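Local structure of alpha-1,3-glucanase (Bacillus circulans, 5ZRU) at residues I180-P183 and V187-T190; V7-R12 and T364-S369; I502-G507 and N571-T576; N469-A474 and A541-T546. The protein hydrolyses alpha-1,3-glucan as a family GH87 glucanase, this chain being its catalytic unit, and carries bound calcium and zinc ions. All coordinates share one frame; numbering follows the deposited sequence.

Contact 1. Residues I180-P183 and V187-T190. With SO4 (sulfate ion), chain E.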
loop_
_atom_site.group_PDB
_atom_site.type_symbol
_atom_site.label_atom_id
_atom_site.label_comp_id
_atom_site.label_asym_id
_atom_site.label_seq_id
_atom_site.Cartn_x
_atom_site.Cartn_y
_atom_site.Cartn_z
ATOM N N ILE A 180 23.588 9.049 -4.010
ATOM C CA ILE A 180 23.512 9.964 -5.140
ATOM C C ILE A 180 24.247 11.250 -4.797
ATOM O O ILE A 180 24.053 11.825 -3.713
ATOM C CB ILE A 180 22.052 10.252 -5.508
ATOM C CG1 ILE A 180 21.358 8.962 -5.939
ATOM C CG2 ILE A 180 21.972 11.296 -6.651
ATOM C CD1 ILE A 180 19.866 9.073 -5.975
ATOM N N ALA A 181 25.062 11.720 -5.740
ATOM C CA ALA A 181 25.889 12.899 -5.554
ATOM C C ALA A 181 25.054 14.168 -5.418
ATOM O O ALA A 181 23.977 14.305 -6.002
ATOM C CB ALA A 181 26.851 13.059 -6.729
ATOM N N ARG A 182 25.576 15.108 -4.648
ATOM C CA ARG A 182 24.997 16.444 -4.593
ATOM C C ARG A 182 25.037 17.095 -5.970
ATOM O O ARG A 182 26.120 17.181 -6.572
ATOM C CB ARG A 182 25.761 17.299 -3.591
ATOM C CG ARG A 182 25.290 18.734 -3.560
ATOM C CD ARG A 182 25.907 19.497 -2.406
ATOM N NE ARG A 182 25.479 20.892 -2.438
ATOM C CZ ARG A 182 25.641 21.754 -1.438
ATOM N NH1 ARG A 182 26.213 21.364 -0.308
ATOM N NH2 ARG A 182 25.216 23.003 -1.570
ATOM N N PRO A 183 23.909 17.547 -6.513
ATOM C CA PRO A 183 23.935 18.160 -7.845
ATOM C C PRO A 183 24.718 19.463 -7.854
ATOM O O PRO A 183 24.820 20.161 -6.842
ATOM C CB PRO A 183 22.455 18.407 -8.151
ATOM C CG PRO A 183 21.715 17.455 -7.267
ATOM C CD PRO A 183 22.533 17.333 -6.028
ATOM N N VAL A 187 21.509 23.715 -3.311
ATOM C CA VAL A 187 21.637 24.042 -1.899
ATOM C C VAL A 187 21.347 22.763 -1.141
ATOM O O VAL A 187 20.542 21.939 -1.579
ATOM C CB VAL A 187 20.699 25.177 -1.439
ATOM C CG1 VAL A 187 20.989 26.476 -2.198
ATOM C CG2 VAL A 187 19.249 24.781 -1.606
ATOM N N SER A 188 22.028 22.581 -0.019
ATOM C CA SER A 188 21.839 21.404 0.819
ATOM C C SER A 188 21.263 21.826 2.161
ATOM O O SER A 188 21.529 22.929 2.644
ATOM C CB SER A 188 23.159 20.655 1.035
ATOM O OG SER A 188 23.021 19.628 2.014
ATOM N N VAL A 189 20.462 20.944 2.763
ATOM C CA VAL A 189 19.941 21.250 4.092
ATOM C C VAL A 189 21.075 21.433 5.092
ATOM O O VAL A 189 20.931 22.172 6.074
ATOM C CB VAL A 189 18.963 20.158 4.562
ATOM C CG1 VAL A 189 17.702 20.161 3.689
ATOM C CG2 VAL A 189 19.657 18.792 4.565
ATOM N N THR A 190 22.216 20.780 4.870
ATOM C CA THR A 190 23.327 20.956 5.799
ATOM C C THR A 190 24.002 22.315 5.638
ATOM O O THR A 190 24.715 22.746 6.554
ATOM C CB THR A 190 24.354 19.831 5.639
ATOM O OG1 THR A 190 24.874 19.831 4.304
ATOM C CG2 THR A 190 23.719 18.474 5.929
HETATM S S SO4 E . 26.502 17.942 1.211
HETATM O O1 SO4 E . 26.839 16.712 0.479
HETATM O O2 SO4 E . 25.091 18.268 1.018
HETATM O O3 SO4 E . 27.325 19.040 0.709
HETATM O O4 SO4 E . 26.757 17.734 2.643
#
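The guanidinium of R182 lies with one face against S188 CB, and both residues hold the same sulfate ion. R182 NH1 lies 3.4 Å from S188 CB, which sits toward the rim of that face. R182 NH2 reaches V187 CA at 3.7 Å. No hydrogen bond joins the two segments directly. The sulfate, probably from the crystallisation liquor, joins them. R182 NH1 donates to sulfate O3 at 2.8 Å, and O3 lies at the guanidinium edge, in its plane. S188 OG binds sulfate O2 at 2.7 Å. The R182 chain is extended from CG to NE, with CG anti to the backbone N (chi1 175°), and this carries the charged group across to S188. Further out, D191 OD2 grips the other end of the guanidinium through a salt bridge to NH2, and the backbone O of S186 also accepts from NH2. The backbone N of S188 donates to the same D191 OD2, so one carboxylate steadies both sides of the contact. S188 OG also accepts from T190 N at 3.2 Å. That bond makes an ST turn where strand 187-188 ends, at the start of the parallel strands of the beta-helix.

Contact 2. Residues V7-R12 and T364-S369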
loop_
_atom_site.group_PDB
_atom_site.type_symbol
_atom_site.label_atom_id
_atom_site.label_comp_id
_atom_site.label_asym_id
_atom_site.label_seq_id
_atom_site.Cartn_x
_atom_site.Cartn_y
_atom_site.Cartn_z
ATOM N N VAL A 7 12.840 2.444 -15.981
ATOM C CA VAL A 7 12.816 1.060 -15.521
ATOM C C VAL A 7 12.216 0.233 -16.653
ATOM O O VAL A 7 11.229 0.643 -17.271
ATOM C CB VAL A 7 11.995 0.908 -14.219
ATOM C CG1 VAL A 7 11.859 -0.557 -13.827
ATOM C CG2 VAL A 7 12.630 1.702 -13.073
ATOM N N VAL A 8 12.821 -0.909 -16.958
ATOM C CA VAL A 8 12.194 -1.843 -17.891
ATOM C C VAL A 8 11.053 -2.524 -17.137
ATOM O O VAL A 8 11.288 -3.274 -16.189
ATOM C CB VAL A 8 13.192 -2.868 -18.439
ATOM C CG1 VAL A 8 12.461 -3.941 -19.247
ATOM C CG2 VAL A 8 14.237 -2.179 -19.299
ATOM N N TYR A 9 9.818 -2.257 -17.550
ATOM C CA TYR A 9 8.671 -2.736 -16.788
ATOM C C TYR A 9 8.492 -4.241 -16.921
ATOM O O TYR A 9 8.811 -4.850 -17.950
ATOM C CB TYR A 9 7.387 -2.041 -17.233
ATOM C CG TYR A 9 7.215 -0.655 -16.666
ATOM C CD1 TYR A 9 8.201 -0.075 -15.883
ATOM C CD2 TYR A 9 6.056 0.063 -16.897
ATOM C CE1 TYR A 9 8.043 1.199 -15.369
ATOM C CE2 TYR A 9 5.887 1.336 -16.392
ATOM C CZ TYR A 9 6.880 1.899 -15.629
ATOM O OH TYR A 9 6.710 3.167 -15.124
ATOM N N ALA A 10 7.959 -4.834 -15.860
ATOM C CA ALA A 10 7.516 -6.213 -15.915
ATOM C C ALA A 10 6.261 -6.317 -16.780
ATOM O O ALA A 10 5.630 -5.316 -17.135
ATOM C CB ALA A 10 7.235 -6.738 -14.509
ATOM N N GLN A 11 5.907 -7.552 -17.132
ATOM C CA GLN A 11 4.665 -7.774 -17.862
ATOM C C GLN A 11 3.458 -7.384 -17.015
ATOM O O GLN A 11 2.549 -6.703 -17.498
ATOM C CB GLN A 11 4.593 -9.237 -18.302
ATOM C CG GLN A 11 3.247 -9.681 -18.842
ATOM C CD GLN A 11 3.125 -11.200 -18.885
ATOM O OE1 GLN A 11 3.498 -11.836 -19.876
ATOM N NE2 GLN A 11 2.602 -11.790 -17.802
ATOM N N ARG A 12 3.438 -7.798 -15.746
ATOM C CA ARG A 12 2.448 -7.344 -14.773
ATOM C C ARG A 12 3.155 -7.113 -13.447
ATOM O O ARG A 12 4.094 -7.832 -13.101
ATOM C CB ARG A 12 1.315 -8.351 -14.569
ATOM C CG ARG A 12 0.583 -8.662 -15.856
ATOM C CD ARG A 12 -0.533 -9.664 -15.642
ATOM N NE ARG A 12 -1.229 -9.884 -16.905
ATOM C CZ ARG A 12 -2.247 -10.716 -17.057
ATOM N NH1 ARG A 12 -2.703 -11.398 -16.013
ATOM N NH2 ARG A 12 -2.807 -10.856 -18.254
ATOM N N THR A 364 -0.981 9.571 -12.174
ATOM C CA THR A 364 -0.559 8.186 -12.337
ATOM C C THR A 364 0.200 7.698 -11.107
ATOM O O THR A 364 1.008 8.438 -10.536
ATOM C CB THR A 364 0.333 8.039 -13.585
ATOM O OG1 THR A 364 -0.372 8.502 -14.751
ATOM C CG2 THR A 364 0.756 6.582 -13.787
ATOM N N VAL A 365 -0.053 6.452 -10.707
ATOM C CA VAL A 365 0.868 5.699 -9.854
ATOM C C VAL A 365 1.357 4.514 -10.674
ATOM O O VAL A 365 0.541 3.743 -11.200
ATOM C CB VAL A 365 0.215 5.211 -8.549
ATOM C CG1 VAL A 365 1.236 4.435 -7.721
ATOM C CG2 VAL A 365 -0.363 6.375 -7.746
ATOM N N ARG A 366 2.676 4.373 -10.811
ATOM C CA ARG A 366 3.182 3.286 -11.635
ATOM C C ARG A 366 4.490 2.729 -11.090
ATOM O O ARG A 366 5.238 3.401 -10.376
ATOM C CB ARG A 366 3.360 3.713 -13.098
ATOM C CG ARG A 366 4.400 4.780 -13.330
ATOM C CD ARG A 366 4.399 5.230 -14.805
ATOM N NE ARG A 366 5.464 6.198 -15.047
ATOM C CZ ARG A 366 5.493 7.055 -16.062
ATOM N NH1 ARG A 366 4.502 7.083 -16.948
ATOM N NH2 ARG A 366 6.511 7.899 -16.181
ATOM N N ASN A 367 4.741 1.476 -11.453
ATOM C CA ASN A 367 5.935 0.726 -11.068
ATOM C C ASN A 367 6.278 0.905 -9.595
ATOM O O ASN A 367 7.412 1.215 -9.228
ATOM C CB ASN A 367 7.136 1.092 -11.939
ATOM C CG ASN A 367 8.197 0.019 -11.897
ATOM O OD1 ASN A 367 7.908 -1.146 -12.143
ATOM N ND2 ASN A 367 9.414 0.393 -11.526
ATOM N N SER A 368 5.294 0.663 -8.738
ATOM C CA SER A 368 5.467 0.892 -7.313
ATOM C C SER A 368 5.005 -0.318 -6.512
ATOM O O SER A 368 4.186 -1.124 -6.961
ATOM C CB SER A 368 4.708 2.145 -6.865
ATOM O OG SER A 368 5.276 3.313 -7.452
ATOM N N SER A 369 5.569 -0.433 -5.314
ATOM C CA SER A 369 5.231 -1.479 -4.361
ATOM C C SER A 369 4.281 -0.868 -3.344
ATOM O O SER A 369 4.663 0.064 -2.630
ATOM C CB SER A 369 6.497 -2.015 -3.683
ATOM O OG SER A 369 6.186 -2.774 -2.515
HETATM O O HOH W 1 6.811 -2.983 -14.040
#
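The Y9 ring packs against N367, with Y9 CE1 3.5 Å from N367 CB. Ring and side-chain amide are nearly parallel, their planes 19° apart. Y9 and R366 cross at about a right angle. R366 CD lies near the plane of the Y9 ring at its edge, 3.1 Å from Y9 OH. Y9 OH is also close to R366 NE, but the angle is poor and no hydrogen bond forms; NE makes a salt bridge with E342 instead. R366 CG stands between its backbone N and carbonyl carbon (chi1 65°), and from there the extended chain runs past the phenol oxygen. This is the tight part of the contact. At the ND2 end of the amide, on the same side as the ring, V7 presents aliphatic carbon, with V7 CG1 nearest, 3.5 Å from N367 ND2. At the looser OD1 end the segments meet through a water, which accepts from A10 N at 2.8 Å and donates to N367 OD1 at 2.9 Å. V7 and Y9 are both partly exposed. N367 OD1 also accepts from the backbone N of S15, while N367 ND2 bonds N343 OD1. The N-terminal loop is thus laid over the turn after strand 364-366 of the beta-helix. The chemistry implies a join of ring, aliphatic and water contacts, with the polar ends of R366 and N367 held mainly by residues outside the two segments.

Contact 3. Residues I502-G507 and N571-T576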
loop_
_atom_site.group_PDB
_atom_site.type_symbol
_atom_site.label_atom_id
_atom_site.label_comp_id
_atom_site.label_asym_id
_atom_site.label_seq_id
_atom_site.Cartn_x
_atom_site.Cartn_y
_atom_site.Cartn_z
ATOM N N ILE A 502 -16.005 -12.655 -8.648
ATOM C CA ILE A 502 -16.582 -11.397 -9.115
ATOM C C ILE A 502 -17.947 -11.232 -8.462
ATOM O O ILE A 502 -18.786 -12.136 -8.553
ATOM C CB ILE A 502 -16.710 -11.366 -10.648
ATOM C CG1 ILE A 502 -15.350 -11.618 -11.296
ATOM C CG2 ILE A 502 -17.262 -10.026 -11.116
ATOM C CD1 ILE A 502 -15.447 -11.839 -12.792
ATOM N N GLN A 503 -18.167 -10.083 -7.810
ATOM C CA GLN A 503 -19.352 -9.844 -6.977
ATOM C C GLN A 503 -19.999 -8.513 -7.341
ATOM O O GLN A 503 -19.309 -7.488 -7.429
ATOM C CB GLN A 503 -18.974 -9.857 -5.484
ATOM C CG GLN A 503 -20.059 -9.380 -4.513
ATOM C CD GLN A 503 -19.695 -9.681 -3.059
ATOM O OE1 GLN A 503 -19.122 -10.724 -2.768
ATOM N NE2 GLN A 503 -20.026 -8.766 -2.147
ATOM N N PHE A 504 -21.325 -8.532 -7.551
ATOM C CA PHE A 504 -22.136 -7.354 -7.846
ATOM C C PHE A 504 -23.245 -7.240 -6.814
ATOM O O PHE A 504 -23.932 -8.225 -6.542
ATOM C CB PHE A 504 -22.869 -7.418 -9.205
ATOM C CG PHE A 504 -22.006 -7.624 -10.404
ATOM C CD1 PHE A 504 -21.466 -8.869 -10.687
ATOM C CD2 PHE A 504 -21.829 -6.597 -11.319
ATOM C CE1 PHE A 504 -20.715 -9.067 -11.835
ATOM C CE2 PHE A 504 -21.074 -6.800 -12.476
ATOM C CZ PHE A 504 -20.522 -8.027 -12.719
ATOM N N GLY A 505 -23.485 -6.038 -6.302
ATOM C CA GLY A 505 -24.628 -5.886 -5.423
ATOM C C GLY A 505 -24.984 -4.443 -5.135
ATOM O O GLY A 505 -24.374 -3.509 -5.661
ATOM N N TYR A 506 -25.984 -4.298 -4.250
ATOM C CA TYR A 506 -26.747 -3.075 -3.988
ATOM C C TYR A 506 -27.539 -2.688 -5.233
ATOM O O TYR A 506 -27.351 -3.282 -6.301
ATOM C CB TYR A 506 -25.843 -1.943 -3.475
ATOM C CG TYR A 506 -25.441 -2.200 -2.030
ATOM C CD1 TYR A 506 -24.507 -3.174 -1.726
ATOM C CD2 TYR A 506 -26.037 -1.513 -0.976
ATOM C CE1 TYR A 506 -24.138 -3.450 -0.420
ATOM C CE2 TYR A 506 -25.681 -1.789 0.352
ATOM C CZ TYR A 506 -24.724 -2.762 0.614
ATOM O OH TYR A 506 -24.338 -3.067 1.904
ATOM N N GLY A 507 -28.464 -1.740 -5.095
ATOM C CA GLY A 507 -29.536 -1.548 -6.047
ATOM C C GLY A 507 -29.411 -0.377 -6.996
ATOM O O GLY A 507 -30.357 -0.117 -7.752
ATOM N N ASN A 571 -32.215 -13.401 -9.023
ATOM C CA ASN A 571 -33.175 -13.319 -10.115
ATOM C C ASN A 571 -33.385 -11.870 -10.539
ATOM O O ASN A 571 -33.581 -10.983 -9.702
ATOM C CB ASN A 571 -34.502 -13.955 -9.694
ATOM C CG ASN A 571 -35.437 -14.193 -10.870
ATOM O OD1 ASN A 571 -35.092 -13.927 -12.023
ATOM N ND2 ASN A 571 -36.624 -14.718 -10.581
ATOM N N GLY A 572 -33.358 -11.636 -11.851
ATOM C CA GLY A 572 -33.506 -10.317 -12.426
ATOM C C GLY A 572 -32.227 -9.772 -13.036
ATOM O O GLY A 572 -32.292 -8.974 -13.981
ATOM N N PHE A 573 -31.071 -10.183 -12.513
ATOM C CA PHE A 573 -29.795 -9.723 -13.051
ATOM C C PHE A 573 -29.532 -10.389 -14.397
ATOM O O PHE A 573 -29.633 -11.615 -14.520
ATOM C CB PHE A 573 -28.669 -10.041 -12.062
ATOM C CG PHE A 573 -27.364 -9.380 -12.395
ATOM C CD1 PHE A 573 -26.495 -9.951 -13.315
ATOM C CD2 PHE A 573 -27.001 -8.186 -11.779
ATOM C CE1 PHE A 573 -25.290 -9.337 -13.628
ATOM C CE2 PHE A 573 -25.798 -7.574 -12.084
ATOM C CZ PHE A 573 -24.945 -8.148 -13.008
ATOM N N ASN A 574 -29.182 -9.578 -15.401
ATOM C CA ASN A 574 -28.992 -10.036 -16.779
ATOM C C ASN A 574 -27.514 -10.334 -17.013
ATOM O O ASN A 574 -26.730 -9.435 -17.321
ATOM C CB ASN A 574 -29.493 -8.985 -17.762
ATOM C CG ASN A 574 -30.908 -8.527 -17.460
ATOM O OD1 ASN A 574 -31.122 -7.414 -16.959
ATOM N ND2 ASN A 574 -31.882 -9.377 -17.762
ATOM N N LEU A 575 -27.134 -11.601 -16.896
ATOM C CA LEU A 575 -25.753 -12.036 -17.082
ATOM C C LEU A 575 -25.638 -12.746 -18.423
ATOM O O LEU A 575 -26.343 -13.728 -18.668
ATOM C CB LEU A 575 -25.308 -12.960 -15.947
ATOM C CG LEU A 575 -23.893 -13.551 -15.996
ATOM C CD1 LEU A 575 -22.816 -12.479 -15.814
ATOM C CD2 LEU A 575 -23.727 -14.678 -14.976
ATOM N N THR A 576 -24.759 -12.244 -19.286
ATOM C CA THR A 576 -24.460 -12.862 -20.573
ATOM C C THR A 576 -23.056 -13.444 -20.510
ATOM O O THR A 576 -22.121 -12.754 -20.094
ATOM C CB THR A 576 -24.542 -11.835 -21.704
ATOM O OG1 THR A 576 -25.871 -11.306 -21.782
ATOM C CG2 THR A 576 -24.160 -12.477 -23.033
#
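The two backbones stay well apart, with F504 CA and F573 CA 9.6 Å from each other, so side chains alone span the distance. Both segments belong to the right-handed parallel beta-helix of the catalytic unit, where strands of successive coils lie parallel. F504 is on strand 502-505, and F573 is in segment 571-576. Their rings form an edge-to-face pair. The edge of F573 is turned to the face of F504, with centroids 5.1 Å apart and planes at 54°, so the pair is tilted rather than a square T. F573 CG is anti to the backbone N (chi1 -169°), which points the ring across to F504. Both residues are buried. T544 and A551 touch both rings, and F510 makes a second edge-to-face pair with F504, so F504 links two aromatic neighbours in the interior of the coils. A serine in place of F504 would probably leave the edge of F573 without its aromatic face and open a gap beside F510. The CE2 atom of F573 also lies 4.1 Å from F504 CB. The nearest approach is made by F573 CZ, 3.8 Å above the F504 ring plane and offset toward its rim, at 3.9 Å from F504 CD2.

Contact 4. Residues N469-A474 and A541-T546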
loop_
_atom_site.group_PDB
_atom_site.type_symbol
_atom_site.label_atom_id
_atom_site.label_comp_id
_atom_site.label_asym_id
_atom_site.label_seq_id
_atom_site.Cartn_x
_atom_site.Cartn_y
_atom_site.Cartn_z
ATOM N N ASN A 469 -18.706 -7.752 8.419
ATOM C CA ASN A 469 -18.918 -9.190 8.579
ATOM C C ASN A 469 -19.558 -9.802 7.335
ATOM O O ASN A 469 -20.363 -10.731 7.424
ATOM C CB ASN A 469 -19.762 -9.480 9.823
ATOM C CG ASN A 469 -18.951 -9.450 11.101
ATOM O OD1 ASN A 469 -17.779 -9.063 11.109
ATOM N ND2 ASN A 469 -19.576 -9.867 12.204
ATOM N N GLY A 470 -19.196 -9.284 6.153
ATOM C CA GLY A 470 -19.775 -9.756 4.914
ATOM C C GLY A 470 -18.726 -10.075 3.865
ATOM O O GLY A 470 -17.560 -9.669 3.960
ATOM N N GLU A 471 -19.178 -10.798 2.836
ATOM C CA GLU A 471 -18.327 -11.219 1.736
ATOM C C GLU A 471 -18.067 -10.076 0.758
ATOM O O GLU A 471 -18.869 -9.147 0.618
ATOM C CB GLU A 471 -18.963 -12.405 0.995
ATOM C CG GLU A 471 -20.339 -12.121 0.398
ATOM C CD GLU A 471 -21.509 -12.416 1.353
ATOM O OE1 GLU A 471 -21.300 -12.509 2.581
ATOM O OE2 GLU A 471 -22.657 -12.530 0.863
ATOM N N ARG A 472 -16.910 -10.149 0.090
ATOM C CA ARG A 472 -16.540 -9.248 -0.994
ATOM C C ARG A 472 -15.848 -10.062 -2.080
ATOM O O ARG A 472 -15.110 -11.005 -1.779
ATOM C CB ARG A 472 -15.603 -8.122 -0.520
ATOM C CG ARG A 472 -16.251 -7.141 0.464
ATOM C CD ARG A 472 -17.215 -6.220 -0.254
ATOM N NE ARG A 472 -18.000 -5.418 0.688
ATOM C CZ ARG A 472 -18.962 -4.580 0.322
ATOM N NH1 ARG A 472 -19.241 -4.414 -0.967
ATOM N NH2 ARG A 472 -19.632 -3.893 1.239
ATOM N N GLY A 473 -16.098 -9.697 -3.335
ATOM C CA GLY A 473 -15.457 -10.385 -4.432
ATOM C C GLY A 473 -13.983 -10.043 -4.523
ATOM O O GLY A 473 -13.518 -9.037 -3.990
ATOM N N ALA A 474 -13.220 -10.922 -5.171
ATOM C CA ALA A 474 -11.877 -10.519 -5.583
ATOM C C ALA A 474 -11.956 -9.252 -6.426
ATOM O O ALA A 474 -11.122 -8.346 -6.296
ATOM C CB ALA A 474 -11.191 -11.656 -6.352
ATOM N N ALA A 541 -17.758 -18.365 -9.107
ATOM C CA ALA A 541 -17.057 -17.551 -10.099
ATOM C C ALA A 541 -17.686 -16.168 -10.221
ATOM O O ALA A 541 -16.981 -15.153 -10.248
ATOM C CB ALA A 541 -17.060 -18.248 -11.456
ATOM N N ILE A 542 -19.013 -16.108 -10.332
ATOM C CA ILE A 542 -19.739 -14.851 -10.458
ATOM C C ILE A 542 -20.910 -14.876 -9.491
ATOM O O ILE A 542 -21.660 -15.857 -9.447
ATOM C CB ILE A 542 -20.238 -14.614 -11.897
ATOM C CG1 ILE A 542 -19.069 -14.709 -12.886
ATOM C CG2 ILE A 542 -20.946 -13.273 -12.003
ATOM C CD1 ILE A 542 -19.505 -14.752 -14.365
ATOM N N TYR A 543 -21.096 -13.775 -8.771
ATOM C CA TYR A 543 -22.056 -13.659 -7.680
ATOM C C TYR A 543 -22.761 -12.321 -7.786
ATOM O O TYR A 543 -22.102 -11.291 -7.922
ATOM C CB TYR A 543 -21.313 -13.781 -6.337
ATOM C CG TYR A 543 -22.084 -13.455 -5.076
ATOM C CD1 TYR A 543 -23.315 -14.045 -4.803
ATOM C CD2 TYR A 543 -21.534 -12.608 -4.117
ATOM C CE1 TYR A 543 -24.003 -13.759 -3.616
ATOM C CE2 TYR A 543 -22.201 -12.324 -2.937
ATOM C CZ TYR A 543 -23.432 -12.904 -2.691
ATOM O OH TYR A 543 -24.074 -12.628 -1.507
ATOM N N THR A 544 -24.094 -12.317 -7.727
ATOM C CA THR A 544 -24.809 -11.070 -7.514
ATOM C C THR A 544 -25.786 -11.242 -6.360
ATOM O O THR A 544 -26.326 -12.330 -6.128
ATOM C CB THR A 544 -25.562 -10.565 -8.771
ATOM O OG1 THR A 544 -26.851 -11.183 -8.849
ATOM C CG2 THR A 544 -24.755 -10.839 -10.071
ATOM N N TYR A 545 -25.965 -10.165 -5.607
ATOM C CA TYR A 545 -27.000 -10.073 -4.585
ATOM C C TYR A 545 -27.902 -8.876 -4.872
ATOM O O TYR A 545 -28.472 -8.273 -3.962
ATOM C CB TYR A 545 -26.394 -10.007 -3.179
ATOM C CG TYR A 545 -25.410 -8.886 -2.950
ATOM C CD1 TYR A 545 -24.090 -8.990 -3.400
ATOM C CD2 TYR A 545 -25.780 -7.735 -2.259
ATOM C CE1 TYR A 545 -23.182 -7.967 -3.197
ATOM C CE2 TYR A 545 -24.867 -6.701 -2.042
ATOM C CZ TYR A 545 -23.567 -6.831 -2.513
ATOM O OH TYR A 545 -22.650 -5.822 -2.316
ATOM N N THR A 546 -28.000 -8.513 -6.150
ATOM C CA THR A 546 -29.020 -7.607 -6.654
ATOM C C THR A 546 -29.614 -8.205 -7.916
ATOM O O THR A 546 -28.937 -8.922 -8.660
ATOM C CB THR A 546 -28.474 -6.198 -6.964
ATOM O OG1 THR A 546 -29.541 -5.350 -7.409
ATOM C CG2 THR A 546 -27.408 -6.235 -8.054
#
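This contact belongs to the parallel beta-helix, where the loop before strand 475-478 meets the side chains of Y543 and Y545 in segment 541-546. E471 and Y543 cross at about a right angle, with carboxylate and ring planes 38° apart. Y543 OH and E471 OE2 are 2.8 Å apart, a weak hydrogen bond, and S534 OG is a second partner of the same hydroxyl. E471 CG stands between its backbone N and carbonyl carbon (chi1 60°), 3.8 Å from Y543 CE2, and the chi2 turn of -90° swings the carboxylate toward the phenol. Both residues are buried, and the carboxylate has further partners. S531 OG bonds E471 OE2, and R532 N donates to E471 OE1. A phenylalanine in place of Y543 would probably cost E471 OE2 and S534 OG their shared phenol partner, leaving OE2 to S531. The second pair is looser. R472 NH1 stands 3.9 Å from Y545 OH, and the guanidinium and ring planes are nearly perpendicular. The charge of R472 is met by D466, D476 and E478, all through salt bridges. Y543 and Y545 both lie against Q503 of strand 502-505, whose NE2 donates to the backbone O of E471. Strand 502-505 thus sits between strands 475-478 and 542-544, pairing in parallel with each, and the loop 469-474 reaches across it to the tyrosines.

In the fold
The contacts follow the long axis of the beta-helix. Contact 1 is near its beginning and contacts 3 and 4 near its end, with centres about 57 Å apart for contacts 1 and 3. Contact 2 lies between, its centre about 28 Å from that of contact 1 and about 29 Å from that of contact 4. It closes a loop along the chain inside which contact 1 is nested. Contacts 3 and 4 are neighbours, centres about 10 Å apart, and their segments alternate along the chain. I502 O and Y543 N, 2.8 Å apart, probably form a hydrogen bond between them. The R366 side chain of contact 2 is about 11 Å from a bound zinc ion.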